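PDB 1WIW: glucose-6-phosphate isomerase like protein from Thermus thermophilus, which probably interconverts phosphorylated sugars as a glucose-6-phosphate and mannose-6-phosphate isomerase of the PGI/PMI family, built on two SIS domains. Local coordinates for residues Glu20-Pro31 and Leu109-Leu120. Sequence-based numbering, arbitrary orientation.
Sequences ELRDLVGTGPVP and LAPYRYLRFLLL
E20, on helix 17-23, reaches R113 of helix 110-121 within the N-terminal SIS domain, whose parallel sheet is flanked by helices. The E20 carboxylate lies nearly coplanar with the guanidinium, and its OE1 takes R113 NH2 on the anti lone pair at 2.7 Å; S107 also bonds both groups. L21 CD2 meets L109 CD2, while L24 swings CG away from its own N (chi1 -175°), which brings CG and CD1 against Y112 CD1. A type II turn from L24 to T27 then presents G26 N to Y112 OH (3.0 Å, 163° at the hydrogen); that hydroxyl also pairs with D132. T27 OG1 donates to L24 O and accepts R113 NE at 2.9 Å, in the guanidinium plane. With an alanine instead of R113, the E20 carboxylate would probably lose its charged mate and T27 OG1 this donor. G28 runs alongside the aliphatic chain of R113, where any side chain would collide with R113 CB. G28 O receives R116 NH2 from above its carbonyl plane, and one water links G26 O and G28 O. P29 O sits at the F117 ring edge, 3.6 Å from CD2, and P31 CD closes on L120 CB at 3.6 Å.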
loop_
_atom_site.group_PDB
_atom_site.type_symbol
_atom_site.label_atom_id
_atom_site.label_comp_id
_atom_site.label_asym_id
_atom_site.label_seq_id
_atom_site.Cartn_x
_atom_site.Cartn_y
_atom_site.Cartn_z
ATOM N N GLU B 20 13.948 24.588 1.132
ATOM C CA GLU B 20 14.375 23.271 1.598
ATOM C C GLU B 20 14.424 22.283 0.428
ATOM O O GLU B 20 15.344 21.467 0.328
ATOM C CB GLU B 20 13.432 22.750 2.693
ATOM C CG GLU B 20 13.897 21.447 3.324
ATOM C CD GLU B 20 13.039 21.001 4.507
ATOM O OE1 GLU B 20 13.317 19.912 5.061
ATOM O OE2 GLU B 20 12.099 21.739 4.888
ATOM N N LEU B 21 13.433 22.359 -0.451
ATOM C CA LEU B 21 13.389 21.488 -1.621
ATOM C C LEU B 21 14.627 21.748 -2.467
ATOM O O LEU B 21 15.288 20.814 -2.931
ATOM C CB LEU B 21 12.133 21.778 -2.455
ATOM C CG LEU B 21 10.809 21.157 -1.988
ATOM C CD1 LEU B 21 9.631 21.844 -2.680
ATOM C CD2 LEU B 21 10.819 19.659 -2.294
ATOM N N ARG B 22 14.939 23.027 -2.662
ATOM C CA ARG B 22 16.094 23.410 -3.463
ATOM C C ARG B 22 17.432 22.932 -2.908
ATOM O O ARG B 22 18.294 22.479 -3.660
ATOM C CB ARG B 22 16.161 24.930 -3.623
ATOM C CG ARG B 22 17.305 25.372 -4.529
ATOM C CD ARG B 22 17.396 26.882 -4.656
ATOM N NE ARG B 22 18.280 27.271 -5.753
ATOM C CZ ARG B 22 19.580 26.994 -5.807
ATOM N NH1 ARG B 22 20.302 27.388 -6.850
ATOM N NH2 ARG B 22 20.161 26.329 -4.818
ATOM N N ASP B 23 17.606 23.034 -1.594
ATOM C CA ASP B 23 18.868 22.651 -0.957
ATOM C C ASP B 23 18.940 21.227 -0.405
ATOM O O ASP B 23 19.903 20.880 0.278
ATOM C CB ASP B 23 19.190 23.628 0.184
ATOM C CG ASP B 23 19.458 25.044 -0.306
ATOM O OD1 ASP B 23 19.556 25.254 -1.535
ATOM O OD2 ASP B 23 19.582 25.946 0.550
ATOM N N LEU B 24 17.948 20.397 -0.711
ATOM C CA LEU B 24 17.910 19.033 -0.189
ATOM C C LEU B 24 19.185 18.199 -0.299
ATOM O O LEU B 24 19.625 17.597 0.679
ATOM C CB LEU B 24 16.764 18.250 -0.837
ATOM C CG LEU B 24 16.561 16.847 -0.256
ATOM C CD1 LEU B 24 16.232 16.947 1.234
ATOM C CD2 LEU B 24 15.436 16.136 -1.009
ATOM N N VAL B 25 19.766 18.150 -1.486
ATOM C CA VAL B 25 20.969 17.362 -1.706
ATOM C C VAL B 25 22.120 17.809 -0.809
ATOM O O VAL B 25 22.508 18.972 -0.821
ATOM C CB VAL B 25 21.408 17.439 -3.186
ATOM C CG1 VAL B 25 22.790 16.807 -3.369
ATOM C CG2 VAL B 25 20.377 16.728 -4.062
ATOM N N GLY B 26 22.663 16.875 -0.033
ATOM C CA GLY B 26 23.763 17.220 0.847
ATOM C C GLY B 26 23.340 17.550 2.271
ATOM O O GLY B 26 24.186 17.884 3.099
ATOM N N THR B 27 22.043 17.475 2.563
ATOM C CA THR B 27 21.569 17.745 3.921
ATOM C C THR B 27 21.326 16.422 4.639
ATOM O O THR B 27 21.105 15.387 3.999
ATOM C CB THR B 27 20.249 18.567 3.931
ATOM O OG1 THR B 27 19.206 17.823 3.294
ATOM C CG2 THR B 27 20.441 19.889 3.211
ATOM N N GLY B 28 21.370 16.455 5.968
ATOM C CA GLY B 28 21.156 15.249 6.742
ATOM C C GLY B 28 22.427 14.811 7.447
ATOM O O GLY B 28 23.522 15.216 7.052
ATOM N N PRO B 29 22.317 13.970 8.488
ATOM C CA PRO B 29 23.488 13.493 9.230
ATOM C C PRO B 29 24.418 12.611 8.412
ATOM O O PRO B 29 23.990 11.888 7.510
ATOM C CB PRO B 29 22.868 12.732 10.392
ATOM C CG PRO B 29 21.652 12.134 9.757
ATOM C CD PRO B 29 21.092 13.312 8.977
ATOM N N VAL B 30 25.696 12.683 8.760
ATOM C CA VAL B 30 26.749 11.913 8.118
ATOM C C VAL B 30 27.314 10.982 9.189
ATOM O O VAL B 30 27.558 11.409 10.321
ATOM C CB VAL B 30 27.870 12.851 7.615
ATOM C CG1 VAL B 30 29.040 12.047 7.088
ATOM C CG2 VAL B 30 27.324 13.768 6.531
ATOM N N PRO B 31 27.516 9.697 8.858
ATOM C CA PRO B 31 28.058 8.783 9.866
ATOM C C PRO B 31 29.468 9.189 10.282
ATOM O O PRO B 31 30.303 9.526 9.441
ATOM C CB PRO B 31 28.003 7.422 9.170
ATOM C CG PRO B 31 28.126 7.770 7.726
ATOM C CD PRO B 31 27.262 8.996 7.589
ATOM N N LEU B 109 10.666 15.795 3.572
ATOM C CA LEU B 109 11.845 15.432 2.783
ATOM C C LEU B 109 12.843 14.547 3.534
ATOM O O LEU B 109 13.869 14.146 2.980
ATOM C CB LEU B 109 12.555 16.706 2.301
ATOM C CG LEU B 109 11.636 17.749 1.658
ATOM C CD1 LEU B 109 12.471 18.938 1.188
ATOM C CD2 LEU B 109 10.874 17.123 0.486
ATOM N N ALA B 110 12.542 14.230 4.789
ATOM C CA ALA B 110 13.446 13.400 5.574
ATOM C C ALA B 110 13.815 12.050 4.930
ATOM O O ALA B 110 14.900 11.524 5.178
ATOM C CB ALA B 110 12.868 13.174 6.971
ATOM N N PRO B 111 12.924 11.467 4.102
ATOM C CA PRO B 111 13.298 10.182 3.498
ATOM C C PRO B 111 14.652 10.230 2.796
ATOM O O PRO B 111 15.435 9.283 2.878
ATOM C CB PRO B 111 12.146 9.906 2.541
ATOM C CG PRO B 111 10.972 10.431 3.321
ATOM C CD PRO B 111 11.508 11.774 3.825
ATOM N N TYR B 112 14.930 11.331 2.106
ATOM C CA TYR B 112 16.215 11.472 1.429
ATOM C C TYR B 112 17.350 11.459 2.443
ATOM O O TYR B 112 18.381 10.824 2.223
ATOM C CB TYR B 112 16.279 12.775 0.622
ATOM C CG TYR B 112 17.703 13.180 0.241
ATOM C CD1 TYR B 112 18.475 13.974 1.089
ATOM C CD2 TYR B 112 18.294 12.712 -0.937
ATOM C CE1 TYR B 112 19.811 14.293 0.777
ATOM C CE2 TYR B 112 19.625 13.020 -1.257
ATOM C CZ TYR B 112 20.376 13.809 -0.395
ATOM O OH TYR B 112 21.690 14.101 -0.696
ATOM N N ARG B 113 17.162 12.165 3.555
ATOM C CA ARG B 113 18.196 12.241 4.577
ATOM C C ARG B 113 18.442 10.892 5.263
ATOM O O ARG B 113 19.586 10.556 5.581
ATOM C CB ARG B 113 17.842 13.343 5.585
ATOM C CG ARG B 113 17.669 14.708 4.904
ATOM C CD ARG B 113 17.267 15.834 5.863
ATOM N NE ARG B 113 17.026 17.079 5.132
ATOM C CZ ARG B 113 15.854 17.703 5.078
ATOM N NH1 ARG B 113 14.805 17.206 5.722
ATOM N NH2 ARG B 113 15.720 18.811 4.359
ATOM N N TYR B 114 17.390 10.110 5.487
ATOM C CA TYR B 114 17.582 8.794 6.103
ATOM C C TYR B 114 18.360 7.898 5.136
ATOM O O TYR B 114 19.302 7.207 5.535
ATOM C CB TYR B 114 16.242 8.117 6.426
ATOM C CG TYR B 114 15.569 8.582 7.703
ATOM C CD1 TYR B 114 14.645 9.625 7.691
ATOM C CD2 TYR B 114 15.842 7.960 8.921
ATOM C CE1 TYR B 114 14.003 10.040 8.868
ATOM C CE2 TYR B 114 15.211 8.360 10.100
ATOM C CZ TYR B 114 14.294 9.399 10.069
ATOM O OH TYR B 114 13.668 9.795 11.231
ATOM N N LEU B 115 17.958 7.907 3.866
ATOM C CA LEU B 115 18.618 7.084 2.851
ATOM C C LEU B 115 20.090 7.450 2.700
ATOM O O LEU B 115 20.953 6.571 2.635
ATOM C CB LEU B 115 17.916 7.229 1.495
ATOM C CG LEU B 115 18.576 6.451 0.343
ATOM C CD1 LEU B 115 18.576 4.957 0.636
ATOM C CD2 LEU B 115 17.843 6.734 -0.940
ATOM N N ARG B 116 20.367 8.750 2.644
ATOM C CA ARG B 116 21.734 9.242 2.516
ATOM C C ARG B 116 22.595 8.698 3.656
ATOM O O ARG B 116 23.722 8.249 3.442
ATOM C CB ARG B 116 21.738 10.774 2.527
ATOM C CG ARG B 116 23.126 11.427 2.548
ATOM C CD ARG B 116 23.034 12.878 2.077
ATOM N NE ARG B 116 24.301 13.602 2.176
ATOM C CZ ARG B 116 24.754 14.167 3.292
ATOM N NH1 ARG B 116 25.921 14.810 3.294
ATOM N NH2 ARG B 116 24.035 14.097 4.410
ATOM N N PHE B 117 22.053 8.724 4.867
ATOM C CA PHE B 117 22.785 8.220 6.021
ATOM C C PHE B 117 23.079 6.732 5.864
ATOM O O PHE B 117 24.213 6.300 6.072
ATOM C CB PHE B 117 21.995 8.468 7.309
ATOM C CG PHE B 117 22.673 7.942 8.546
ATOM C CD1 PHE B 117 22.377 6.671 9.034
ATOM C CD2 PHE B 117 23.623 8.713 9.215
ATOM C CE1 PHE B 117 23.016 6.176 10.176
ATOM C CE2 PHE B 117 24.269 8.228 10.355
ATOM C CZ PHE B 117 23.964 6.958 10.836
ATOM N N LEU B 118 22.066 5.951 5.491
ATOM C CA LEU B 118 22.243 4.509 5.308
ATOM C C LEU B 118 23.268 4.169 4.232
ATOM O O LEU B 118 24.094 3.279 4.417
ATOM C CB LEU B 118 20.914 3.826 4.964
ATOM C CG LEU B 118 19.897 3.649 6.092
ATOM C CD1 LEU B 118 18.709 2.832 5.599
ATOM C CD2 LEU B 118 20.558 2.937 7.263
ATOM N N LEU B 119 23.223 4.872 3.105
ATOM C CA LEU B 119 24.178 4.596 2.041
ATOM C C LEU B 119 25.601 4.902 2.507
ATOM O O LEU B 119 26.526 4.137 2.238
ATOM C CB LEU B 119 23.841 5.410 0.785
ATOM C CG LEU B 119 22.495 5.097 0.117
ATOM C CD1 LEU B 119 22.367 5.894 -1.175
ATOM C CD2 LEU B 119 22.396 3.605 -0.177
ATOM N N LEU B 120 25.773 6.015 3.213
ATOM C CA LEU B 120 27.088 6.402 3.715
ATOM C C LEU B 120 27.548 5.491 4.851
ATOM O O LEU B 120 28.751 5.323 5.077
ATOM C CB LEU B 120 27.068 7.850 4.207
ATOM C CG LEU B 120 26.932 8.946 3.150
ATOM C CD1 LEU B 120 26.756 10.293 3.824
ATOM C CD2 LEU B 120 28.166 8.958 2.270
HETATM O O HOH W 1 25.153 16.858 5.180
HETATM O O HOH W 2 21.946 12.206 5.698
#